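Local coordinates for enterochelin esterase (Salmonella enterica subsp. enterica serovar Typhimurium, PDB 3MGA), which probably hydrolyses the ester bonds of the siderophore enterobactin in its ferric form, so that iron can be released, at residues F36-P41 with D79-S84; P49-W54 with E101-F106; S94-P99 with P129-D134; Q139-G144 with E215-W220. All blocks are in the same frame, centred on the assembly; numbering follows the deposited sequence.

Interaction 1 (F36-P41 with D79-S84); sequences FWWRDP and DVWRWS
Phe36-Arg39 and Val80-Ser84 run antiparallel as neighbouring strands, their axes 160° apart. Phe36 with Trp83 and Trp38 with Trp81 are hydrogen-bonded pairs. Each has one good bond, Phe36 N to Trp83 O (2.8 Å) and Trp81 N to Trp38 O (3.0 Å), and a weaker return bond. Beyond the strand, Asp40 N still bonds to Asp79 O at 2.9 Å. Phe36, Trp38, Trp81 and Trp83 share one face of the sheet, turned toward strands 52-57 and 92-100 of this E-set-like domain. With its CG anti to the backbone N (chi1 180°), Trp38 brings the CE3 edge of its indole to Trp81 CD1, 3.4 Å away. The two ring planes are 59° apart. Trp81 NE1 makes a weak bond to Asp40 OD2, which also takes Ser48 and Arg74. On the other face Trp37 CZ3 touches Arg82 CD at 3.6 Å, and Trp37 CE3 rests on Val80 CG1. The extended Arg39 directs NE at Asp79 OD2 in a 3.2 Å salt bridge, in the guanidinium plane, while its NH2 pairs with Glu13. Charge pairing thus tethers the strand end. Each carboxylate has an arginine and further donors of its own, which would probably favour the charged form.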
# COMPACT_ATOMS: atom_id res chain seq x y z
N PHE A 36 -8.73 20.81 6.78
CA PHE A 36 -8.67 20.69 5.33
C PHE A 36 -9.44 21.83 4.70
O PHE A 36 -10.45 22.29 5.24
CB PHE A 36 -9.30 19.36 4.90
CG PHE A 36 -8.51 18.16 5.32
CD1 PHE A 36 -7.76 17.45 4.40
CD2 PHE A 36 -8.51 17.75 6.64
CE1 PHE A 36 -7.03 16.33 4.78
CE2 PHE A 36 -7.77 16.64 7.03
CZ PHE A 36 -7.04 15.92 6.10
N TRP A 37 -8.95 22.31 3.56
CA TRP A 37 -9.59 23.39 2.84
C TRP A 37 -9.80 23.03 1.37
O TRP A 37 -8.94 22.43 0.73
CB TRP A 37 -8.74 24.66 2.88
CG TRP A 37 -8.28 25.10 4.23
CD1 TRP A 37 -7.06 24.88 4.78
CD2 TRP A 37 -9.03 25.85 5.19
NE1 TRP A 37 -6.99 25.44 6.03
CE2 TRP A 37 -8.19 26.04 6.31
CE3 TRP A 37 -10.33 26.37 5.22
CZ2 TRP A 37 -8.61 26.74 7.45
CZ3 TRP A 37 -10.75 27.06 6.36
CH2 TRP A 37 -9.89 27.24 7.45
N TRP A 38 -10.97 23.40 0.85
CA TRP A 38 -11.31 23.21 -0.55
C TRP A 38 -12.01 24.48 -1.00
O TRP A 38 -12.94 24.94 -0.34
CB TRP A 38 -12.21 21.99 -0.78
CG TRP A 38 -12.56 21.79 -2.25
CD1 TRP A 38 -11.74 21.31 -3.23
CD2 TRP A 38 -13.82 22.06 -2.88
NE1 TRP A 38 -12.41 21.27 -4.44
CE2 TRP A 38 -13.69 21.73 -4.25
CE3 TRP A 38 -15.05 22.56 -2.42
CZ2 TRP A 38 -14.74 21.87 -5.16
CZ3 TRP A 38 -16.09 22.71 -3.33
CH2 TRP A 38 -15.93 22.37 -4.68
N ARG A 39 -11.52 25.05 -2.10
CA ARG A 39 -12.08 26.27 -2.66
C ARG A 39 -13.07 25.91 -3.75
O ARG A 39 -12.71 25.28 -4.74
CB ARG A 39 -10.96 27.14 -3.25
CG ARG A 39 -11.44 28.50 -3.76
CD ARG A 39 -10.28 29.33 -4.28
NE ARG A 39 -10.68 30.71 -4.56
CZ ARG A 39 -9.87 31.65 -5.04
NH1 ARG A 39 -8.59 31.38 -5.30
NH2 ARG A 39 -10.33 32.87 -5.25
N ASP A 40 -14.33 26.29 -3.56
CA ASP A 40 -15.36 26.01 -4.54
C ASP A 40 -15.14 26.91 -5.75
O ASP A 40 -15.12 28.13 -5.60
CB ASP A 40 -16.75 26.23 -3.93
CG ASP A 40 -17.88 25.73 -4.82
OD1 ASP A 40 -17.73 25.73 -6.06
OD2 ASP A 40 -18.94 25.35 -4.27
N PRO A 41 -14.94 26.32 -6.94
CA PRO A 41 -14.72 27.17 -8.11
C PRO A 41 -15.99 27.84 -8.64
O PRO A 41 -15.88 28.76 -9.44
CB PRO A 41 -14.16 26.19 -9.16
CG PRO A 41 -14.14 24.85 -8.55
CD PRO A 41 -14.90 24.89 -7.27
N ASP A 79 -16.58 31.11 -0.70
CA ASP A 79 -16.38 29.88 -1.47
C ASP A 79 -15.45 28.92 -0.73
O ASP A 79 -14.84 28.04 -1.35
CB ASP A 79 -15.80 30.20 -2.86
CG ASP A 79 -14.39 30.79 -2.80
OD1 ASP A 79 -13.86 30.99 -1.69
OD2 ASP A 79 -13.82 31.05 -3.88
N VAL A 80 -15.33 29.09 0.58
CA VAL A 80 -14.46 28.25 1.39
C VAL A 80 -15.21 27.13 2.07
O VAL A 80 -16.19 27.38 2.78
CB VAL A 80 -13.77 29.06 2.51
CG1 VAL A 80 -12.86 28.16 3.33
CG2 VAL A 80 -12.99 30.24 1.93
N TRP A 81 -14.76 25.90 1.83
CA TRP A 81 -15.31 24.73 2.49
C TRP A 81 -14.23 24.29 3.47
O TRP A 81 -13.04 24.45 3.22
CB TRP A 81 -15.65 23.61 1.51
CG TRP A 81 -16.81 23.90 0.62
CD1 TRP A 81 -16.82 24.71 -0.48
CD2 TRP A 81 -18.13 23.34 0.71
NE1 TRP A 81 -18.06 24.71 -1.06
CE2 TRP A 81 -18.88 23.88 -0.35
CE3 TRP A 81 -18.74 22.45 1.60
CZ2 TRP A 81 -20.22 23.55 -0.55
CZ3 TRP A 81 -20.07 22.13 1.40
CH2 TRP A 81 -20.80 22.67 0.33
N ARG A 82 -14.65 23.73 4.60
CA ARG A 82 -13.73 23.35 5.64
C ARG A 82 -14.20 22.12 6.38
O ARG A 82 -15.39 21.82 6.43
CB ARG A 82 -13.65 24.53 6.63
CG ARG A 82 -12.80 24.32 7.88
CD ARG A 82 -12.91 25.51 8.82
NE ARG A 82 -14.29 25.72 9.28
CZ ARG A 82 -14.69 26.74 10.04
NH1 ARG A 82 -13.82 27.66 10.46
NH2 ARG A 82 -15.97 26.83 10.39
N TRP A 83 -13.24 21.40 6.95
CA TRP A 83 -13.51 20.21 7.73
C TRP A 83 -12.25 19.88 8.50
O TRP A 83 -11.15 19.95 7.96
CB TRP A 83 -13.94 19.04 6.85
CG TRP A 83 -14.26 17.81 7.63
CD1 TRP A 83 -15.46 17.48 8.20
CD2 TRP A 83 -13.36 16.74 7.94
NE1 TRP A 83 -15.36 16.27 8.84
CE2 TRP A 83 -14.08 15.79 8.70
CE3 TRP A 83 -12.01 16.49 7.65
CZ2 TRP A 83 -13.50 14.61 9.17
CZ3 TRP A 83 -11.44 15.31 8.11
CH2 TRP A 83 -12.18 14.39 8.86
N SER A 84 -12.41 19.52 9.76
CA SER A 84 -11.28 19.20 10.61
C SER A 84 -11.47 17.88 11.32
O SER A 84 -12.59 17.37 11.41
CB SER A 84 -11.06 20.31 11.64
OG SER A 84 -10.76 21.53 10.99

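Interaction 2 (P49-W54 with E101-F106); sequences PIRRVW and ERDDVF
Trp54 offers one face of its indole to the edge of Phe106. Phe106 CD2 lies 3.8 Å from Trp54 CZ2, and the planes are 71° apart, an edge-to-face (T-shaped) pair. The two side chains run antiparallel to each other where they meet. Arg52 CB lies over the rim of the opposite face of the indole. Leu127 of helix 117-127 touches both aromatic residues, and Trp124 packs edge-to-face with Phe106. This ties the loop 101-106 to the edge strand 52-57 and to the helix. Just before Trp54, Arg51 and Arg52 both face Thr100 in a classic beta bulge. Arg51 points toward the loop, and Arg52 bends at chi2 to reach it. Arg51 has CG anti to its carbonyl carbon (chi1 -65°), and that CG sits 3.0 Å from Glu101 O. Arg52 CG comes 3.7 Å from Arg102 O. Over one face of the Arg52 guanidinium lies Asp103 CB, while Arg52 NH1 turns back to Arg51 O in a weak bond. Arg51 NE is 4.1 Å from Asp103 OD2, but the carboxylate oxygen is well out of the guanidinium plane, and no N-H points at it. At the far end Pro49 CG touches Glu101 OE2. With no direct hydrogen bond, the segments meet through the aromatic pair and van der Waals contacts, beside the backbone bonds to Thr100; charge attraction is probably loose.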
# COMPACT_ATOMS: atom_id res chain seq x y z
N PRO A 49 -23.82 25.16 -7.00
CA PRO A 49 -24.84 24.14 -6.77
C PRO A 49 -24.32 22.96 -5.95
O PRO A 49 -25.01 21.95 -5.82
CB PRO A 49 -25.16 23.67 -8.18
CG PRO A 49 -23.82 23.70 -8.85
CD PRO A 49 -23.06 24.86 -8.23
N ILE A 50 -23.10 23.08 -5.40
CA ILE A 50 -22.50 22.00 -4.62
C ILE A 50 -23.22 21.73 -3.29
O ILE A 50 -23.40 22.64 -2.47
CB ILE A 50 -21.01 22.27 -4.34
CG1 ILE A 50 -20.21 22.31 -5.65
CG2 ILE A 50 -20.44 21.19 -3.44
CD1 ILE A 50 -20.29 21.02 -6.46
N ARG A 51 -23.60 20.47 -3.11
CA ARG A 51 -24.29 20.00 -1.91
C ARG A 51 -23.31 19.35 -0.93
O ARG A 51 -23.37 19.60 0.28
CB ARG A 51 -25.36 18.96 -2.29
CG ARG A 51 -26.51 19.47 -3.15
CD ARG A 51 -27.41 20.44 -2.39
NE ARG A 51 -28.60 20.79 -3.15
CZ ARG A 51 -29.59 21.56 -2.70
NH1 ARG A 51 -29.53 22.08 -1.48
NH2 ARG A 51 -30.64 21.82 -3.47
N ARG A 52 -22.41 18.51 -1.44
CA ARG A 52 -21.42 17.82 -0.59
C ARG A 52 -19.99 17.97 -1.07
O ARG A 52 -19.72 18.25 -2.24
CB ARG A 52 -21.73 16.32 -0.52
CG ARG A 52 -23.08 15.94 0.09
CD ARG A 52 -23.17 16.26 1.58
NE ARG A 52 -24.41 15.74 2.15
CZ ARG A 52 -25.58 16.38 2.17
NH1 ARG A 52 -25.71 17.60 1.64
NH2 ARG A 52 -26.64 15.80 2.72
N VAL A 53 -19.07 17.77 -0.14
CA VAL A 53 -17.63 17.80 -0.40
C VAL A 53 -17.08 16.78 0.58
O VAL A 53 -16.63 17.13 1.67
CB VAL A 53 -16.99 19.17 -0.15
CG1 VAL A 53 -15.54 19.13 -0.55
CG2 VAL A 53 -17.73 20.27 -0.91
N TRP A 54 -17.13 15.50 0.20
CA TRP A 54 -16.69 14.43 1.08
C TRP A 54 -15.17 14.40 1.21
O TRP A 54 -14.44 14.63 0.24
CB TRP A 54 -17.21 13.06 0.60
CG TRP A 54 -18.72 13.02 0.38
CD1 TRP A 54 -19.37 13.10 -0.82
CD2 TRP A 54 -19.74 12.90 1.38
NE1 TRP A 54 -20.72 13.04 -0.63
CE2 TRP A 54 -20.98 12.91 0.71
CE3 TRP A 54 -19.73 12.78 2.77
CZ2 TRP A 54 -22.20 12.81 1.38
CZ3 TRP A 54 -20.94 12.68 3.44
CH2 TRP A 54 -22.16 12.70 2.75
N GLU A 101 -22.87 17.51 -6.40
CA GLU A 101 -24.19 18.13 -6.28
C GLU A 101 -25.17 17.10 -5.75
O GLU A 101 -26.29 17.44 -5.38
CB GLU A 101 -24.69 18.61 -7.64
CG GLU A 101 -23.82 19.63 -8.35
CD GLU A 101 -24.37 20.02 -9.71
OE1 GLU A 101 -25.41 19.47 -10.12
OE2 GLU A 101 -23.76 20.88 -10.38
N ARG A 102 -24.75 15.84 -5.73
CA ARG A 102 -25.60 14.75 -5.27
C ARG A 102 -25.73 14.73 -3.76
O ARG A 102 -24.79 15.07 -3.03
CB ARG A 102 -25.04 13.40 -5.73
CG ARG A 102 -24.92 13.23 -7.24
CD ARG A 102 -24.40 11.85 -7.59
NE ARG A 102 -25.33 10.79 -7.18
CZ ARG A 102 -25.09 9.49 -7.30
NH1 ARG A 102 -23.94 9.05 -7.81
NH2 ARG A 102 -26.00 8.61 -6.89
N ASP A 103 -26.91 14.33 -3.29
CA ASP A 103 -27.19 14.21 -1.86
C ASP A 103 -28.12 13.03 -1.58
O ASP A 103 -28.81 13.00 -0.55
CB ASP A 103 -27.78 15.52 -1.33
CG ASP A 103 -29.07 15.93 -2.04
OD1 ASP A 103 -29.59 15.13 -2.86
OD2 ASP A 103 -29.56 17.04 -1.79
N ASP A 104 -28.11 12.04 -2.47
CA ASP A 104 -28.97 10.87 -2.35
C ASP A 104 -28.20 9.55 -2.38
O ASP A 104 -28.70 8.54 -2.87
CB ASP A 104 -30.04 10.87 -3.46
CG ASP A 104 -29.44 10.80 -4.88
OD1 ASP A 104 -28.20 10.93 -5.03
OD2 ASP A 104 -30.22 10.61 -5.84
N VAL A 105 -26.98 9.55 -1.85
CA VAL A 105 -26.15 8.34 -1.84
C VAL A 105 -26.20 7.66 -0.48
O VAL A 105 -26.63 6.51 -0.37
CB VAL A 105 -24.68 8.63 -2.21
CG1 VAL A 105 -23.86 7.35 -2.16
CG2 VAL A 105 -24.59 9.26 -3.58
N PHE A 106 -25.77 8.37 0.55
CA PHE A 106 -25.78 7.83 1.90
C PHE A 106 -27.09 8.11 2.63
O PHE A 106 -27.79 9.08 2.35
CB PHE A 106 -24.63 8.39 2.73
CG PHE A 106 -23.27 8.04 2.19
CD1 PHE A 106 -22.75 6.76 2.37
CD2 PHE A 106 -22.48 8.99 1.56
CE1 PHE A 106 -21.49 6.43 1.89
CE2 PHE A 106 -21.23 8.67 1.08
CZ PHE A 106 -20.73 7.39 1.25

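Interaction 3 (S94-P99 with P129-D134); sequences SYCFIP and PQAIAD
A single antiparallel beta bridge lets the loop after helix 117-127 lie against strand 92-100. Phe97 and Ile132 form its hydrogen-bonded pair, with Phe97 N to Ile132 O at 2.9 Å and Ile132 N to Phe97 O at 2.8 Å. Ala131 CA adds a C-H...O contact to the same Phe97 carbonyl. Tyr95 OH donates to Asp134 OD2 at 2.6 Å, using the anti lone pair of that oxygen. The carboxylate stands 74° from the phenol plane, with OD2 at the ring edge. The carboxylate of Asp134 swings away from its own backbone N (chi1 -176°) and so comes against both Tyr95 and Phe97; Phe97 CE2 is 3.5 Å from Asp134 CG. Both oxygens are engaged, since OD1 accepts from the backbone N of Leu136. Within the N-terminal E-set-like domain the strand lies between strands 52-57 and 148-153 of one sheet, while Phe36 and Trp38 of the other sheet meet Tyr95, Phe97 and Pro99. The loop passes alongside these residues. Ala131 CB packs against Ile98 CG1 (3.6 Å) and Cys96 SG (3.8 Å). Ile132 turns the other way: its CD1 reaches Pro99 CG at 3.9 Å, and its side chain also touches Trp38.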
# COMPACT_ATOMS: atom_id res chain seq x y z
N SER A 94 -3.17 8.81 2.59
CA SER A 94 -3.69 9.43 1.39
C SER A 94 -5.08 9.96 1.66
O SER A 94 -5.76 9.51 2.59
CB SER A 94 -3.82 8.40 0.27
OG SER A 94 -2.60 7.75 0.02
N TYR A 95 -5.50 10.93 0.85
CA TYR A 95 -6.84 11.47 0.97
C TYR A 95 -7.23 12.08 -0.36
O TYR A 95 -6.38 12.31 -1.22
CB TYR A 95 -6.94 12.51 2.10
CG TYR A 95 -6.23 13.81 1.80
CD1 TYR A 95 -4.87 13.95 2.02
CD2 TYR A 95 -6.93 14.90 1.31
CE1 TYR A 95 -4.22 15.15 1.74
CE2 TYR A 95 -6.29 16.10 1.04
CZ TYR A 95 -4.94 16.22 1.25
OH TYR A 95 -4.31 17.41 0.97
N CYS A 96 -8.53 12.33 -0.51
CA CYS A 96 -9.05 12.94 -1.71
C CYS A 96 -10.38 13.56 -1.34
O CYS A 96 -10.95 13.20 -0.32
CB CYS A 96 -9.21 11.90 -2.84
SG CYS A 96 -10.30 10.48 -2.48
N PHE A 97 -10.84 14.53 -2.12
CA PHE A 97 -12.14 15.14 -1.84
C PHE A 97 -13.11 14.71 -2.93
O PHE A 97 -12.69 14.34 -4.03
CB PHE A 97 -12.08 16.67 -1.79
CG PHE A 97 -10.97 17.22 -0.94
CD1 PHE A 97 -10.73 16.74 0.33
CD2 PHE A 97 -10.22 18.31 -1.39
CE1 PHE A 97 -9.71 17.27 1.12
CE2 PHE A 97 -9.21 18.86 -0.61
CZ PHE A 97 -8.96 18.33 0.65
N ILE A 98 -14.40 14.76 -2.62
CA ILE A 98 -15.43 14.40 -3.58
C ILE A 98 -16.51 15.49 -3.58
O ILE A 98 -17.57 15.32 -2.96
CB ILE A 98 -16.07 13.05 -3.26
CG1 ILE A 98 -14.99 11.98 -3.05
CG2 ILE A 98 -17.03 12.65 -4.38
CD1 ILE A 98 -15.55 10.62 -2.73
N PRO A 99 -16.24 16.61 -4.27
CA PRO A 99 -17.22 17.69 -4.35
C PRO A 99 -18.30 17.31 -5.35
O PRO A 99 -18.01 17.11 -6.52
CB PRO A 99 -16.40 18.88 -4.83
CG PRO A 99 -15.24 18.30 -5.54
CD PRO A 99 -15.00 16.93 -4.99
N PRO A 129 -15.60 7.65 -8.03
CA PRO A 129 -15.17 7.99 -9.39
C PRO A 129 -15.10 9.51 -9.62
O PRO A 129 -14.39 9.96 -10.52
CB PRO A 129 -16.25 7.35 -10.26
CG PRO A 129 -16.75 6.20 -9.46
CD PRO A 129 -16.67 6.65 -8.01
N GLN A 130 -15.84 10.28 -8.81
CA GLN A 130 -15.86 11.74 -8.90
C GLN A 130 -14.80 12.39 -8.01
O GLN A 130 -14.64 13.62 -8.01
CB GLN A 130 -17.25 12.27 -8.50
CG GLN A 130 -18.41 11.77 -9.37
CD GLN A 130 -19.77 12.32 -8.93
OE1 GLN A 130 -19.93 12.80 -7.80
NE2 GLN A 130 -20.76 12.23 -9.81
N ALA A 131 -14.08 11.57 -7.24
CA ALA A 131 -13.04 12.05 -6.33
C ALA A 131 -11.87 12.71 -7.04
O ALA A 131 -11.53 12.35 -8.17
CB ALA A 131 -12.54 10.90 -5.47
N ILE A 132 -11.26 13.68 -6.37
CA ILE A 132 -10.12 14.42 -6.91
C ILE A 132 -9.05 14.65 -5.85
O ILE A 132 -9.33 14.59 -4.64
CB ILE A 132 -10.56 15.81 -7.44
CG1 ILE A 132 -11.09 16.69 -6.30
CG2 ILE A 132 -11.61 15.67 -8.55
CD1 ILE A 132 -11.59 18.05 -6.74
N ALA A 133 -7.83 14.90 -6.30
CA ALA A 133 -6.72 15.19 -5.41
C ALA A 133 -6.98 16.57 -4.81
O ALA A 133 -7.97 17.21 -5.13
CB ALA A 133 -5.42 15.20 -6.16
N ASP A 134 -6.08 17.02 -3.94
CA ASP A 134 -6.21 18.32 -3.31
C ASP A 134 -5.45 19.33 -4.19
O ASP A 134 -4.24 19.25 -4.31
CB ASP A 134 -5.63 18.26 -1.89
CG ASP A 134 -5.80 19.56 -1.12
OD1 ASP A 134 -6.15 20.59 -1.71
OD2 ASP A 134 -5.56 19.54 0.10

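Interaction 4 (Q139-G144 with E215-W220); sequences QSWRGG and ENMPVW
This is a small surface contact between domains. It joins strand 140-142, an edge of the second sheet in the N-terminal E-set-like domain, to the end of helix 210-216 in the putative esterase domain of the alpha/beta-hydrolase clan. Trp141 and Arg142 meet Asn216 and Met217, the last a selenomethionine. Trp141 stands toward the esterase segment, its CG between the backbone N and the carbonyl carbon (chi1 65°). Met217 was deposited in two conformers. In the one described, CE lies over one face of the indole; a CH-pi contact is likely in kind, but its close fit is doubtful. The selenium of Met217 sits farther off, 5.0 Å from the centroid of the five-membered ring of Trp141, a Met-aromatic contact at long range. Leu386 of helix 385-399 also touches Trp141, and Arg389 of that helix touches Met217, so a second esterase helix borders the contact. A bound di(hydroxyethyl)ether molecule lies about 4 Å from the Trp141 side chain. Arg142 CB is 3.8 Å from Asn216 ND2, and the backbone adds Gly144 CA, 3.4 Å from the same nitrogen. The sole hydrogen bond between the segments runs from Asn216 ND2 to Arg142 O, 3.1 Å long and 163° at the hydrogen, with the donor 59° out of the carbonyl plane.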
# COMPACT_ATOMS: atom_id res chain seq x y z
N GLN A 139 1.72 17.30 -3.84
CA GLN A 139 2.18 15.94 -3.60
C GLN A 139 1.02 14.98 -3.83
O GLN A 139 0.45 14.41 -2.90
CB GLN A 139 2.77 15.83 -2.20
CG GLN A 139 3.97 16.77 -2.03
CD GLN A 139 4.54 16.76 -0.64
OE1 GLN A 139 4.06 16.05 0.25
NE2 GLN A 139 5.57 17.58 -0.43
N SER A 140 0.69 14.84 -5.11
CA SER A 140 -0.40 14.01 -5.57
C SER A 140 0.06 12.98 -6.61
O SER A 140 1.16 13.10 -7.18
CB SER A 140 -1.48 14.90 -6.18
OG SER A 140 -1.95 15.82 -5.22
N TRP A 141 -0.76 11.97 -6.84
CA TRP A 141 -0.47 10.92 -7.81
C TRP A 141 -1.75 10.16 -8.15
O TRP A 141 -2.82 10.46 -7.61
CB TRP A 141 0.60 9.97 -7.27
CG TRP A 141 0.16 9.18 -6.06
CD1 TRP A 141 -0.28 7.90 -6.04
CD2 TRP A 141 0.14 9.64 -4.70
NE1 TRP A 141 -0.58 7.52 -4.75
CE2 TRP A 141 -0.33 8.57 -3.91
CE3 TRP A 141 0.47 10.84 -4.08
CZ2 TRP A 141 -0.48 8.67 -2.53
CZ3 TRP A 141 0.32 10.95 -2.71
CH2 TRP A 141 -0.15 9.87 -1.95
N ARG A 142 -1.64 9.20 -9.06
CA ARG A 142 -2.76 8.36 -9.45
C ARG A 142 -2.83 7.24 -8.43
O ARG A 142 -1.88 6.46 -8.30
CB ARG A 142 -2.55 7.79 -10.85
CG ARG A 142 -2.41 8.84 -11.95
CD ARG A 142 -3.59 9.82 -11.96
NE ARG A 142 -4.89 9.16 -12.02
CZ ARG A 142 -6.06 9.81 -12.05
NH1 ARG A 142 -6.10 11.14 -12.06
NH2 ARG A 142 -7.20 9.12 -12.10
N GLY A 143 -3.95 7.15 -7.72
CA GLY A 143 -4.10 6.16 -6.66
C GLY A 143 -4.11 4.69 -7.04
O GLY A 143 -3.89 3.83 -6.19
N GLY A 144 -4.39 4.41 -8.31
CA GLY A 144 -4.45 3.03 -8.80
C GLY A 144 -5.86 2.49 -8.86
O GLY A 144 -6.16 1.61 -9.67
N GLU A 215 4.75 2.44 -12.31
CA GLU A 215 4.12 3.61 -12.93
C GLU A 215 3.50 4.63 -11.95
O GLU A 215 3.87 5.81 -11.97
CB GLU A 215 3.07 3.14 -13.95
CG GLU A 215 3.68 2.24 -15.06
CD GLU A 215 2.69 1.78 -16.13
OE1 GLU A 215 1.46 1.90 -15.93
OE2 GLU A 215 3.16 1.28 -17.18
N ASN A 216 2.55 4.20 -11.11
CA ASN A 216 1.89 5.13 -10.18
C ASN A 216 2.82 5.71 -9.12
O ASN A 216 2.76 6.89 -8.79
CB ASN A 216 0.72 4.45 -9.46
CG ASN A 216 -0.26 3.82 -10.42
OD1 ASN A 216 0.12 3.03 -11.27
ND2 ASN A 216 -1.54 4.14 -10.26
N MSE A 217 3.71 4.87 -8.61
CA MSE A 217 4.63 5.30 -7.58
C MSE A 217 5.95 4.56 -7.81
O MSE A 217 6.26 3.59 -7.12
CB MSE A 217 3.96 4.97 -6.24
CG MSE A 217 4.64 5.44 -5.01
SE MSE A 217 3.33 5.35 -3.55
CE MSE A 217 2.20 6.82 -4.09
N PRO A 218 6.72 5.01 -8.83
CA PRO A 218 8.00 4.38 -9.23
C PRO A 218 8.98 4.15 -8.09
O PRO A 218 9.41 5.09 -7.43
CB PRO A 218 8.57 5.34 -10.28
CG PRO A 218 7.38 6.07 -10.81
CD PRO A 218 6.47 6.23 -9.61
N VAL A 219 9.34 2.88 -7.91
CA VAL A 219 10.23 2.47 -6.83
C VAL A 219 11.73 2.59 -7.15
O VAL A 219 12.56 2.53 -6.25
CB VAL A 219 9.91 1.00 -6.46
CG1 VAL A 219 10.38 0.05 -7.56
CG2 VAL A 219 10.52 0.61 -5.14
N TRP A 220 12.08 2.82 -8.42
CA TRP A 220 13.50 2.86 -8.83
C TRP A 220 14.36 3.89 -8.07
O TRP A 220 15.39 3.53 -7.48
CB TRP A 220 13.67 3.14 -10.33
CG TRP A 220 12.56 2.69 -11.24
CD1 TRP A 220 11.80 3.50 -12.03
CD2 TRP A 220 12.07 1.36 -11.45
NE1 TRP A 220 10.89 2.76 -12.73
CE2 TRP A 220 11.04 1.44 -12.40
CE3 TRP A 220 12.42 0.11 -10.94
CZ2 TRP A 220 10.35 0.32 -12.85
CZ3 TRP A 220 11.73 -1.01 -11.39
CH2 TRP A 220 10.70 -0.89 -12.33

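Interactions 1, 2 and 3 belong to the N-terminal domain and touch one another; interaction 4 bridges to the esterase domain. Interaction 3 is buried and interaction 1 partly so. Interactions 2 and 4 are surface contacts. The two sheets meet where Trp38 of interaction 1 packs on Pro99 of interaction 3 and Trp81 packs on Val53 of 49-54. Interactions 2 and 3 share a sheet, joined by a probable Trp54 O to Ile98 N hydrogen bond. Interaction 4 reaches that sheet at its other edge and touches interaction 3 through Ser94 and Trp141. Interactions 1 and 3 combine backbone pairing with buried side chains. Interactions 2 and 4 lack backbone-to-backbone bonds between their segments.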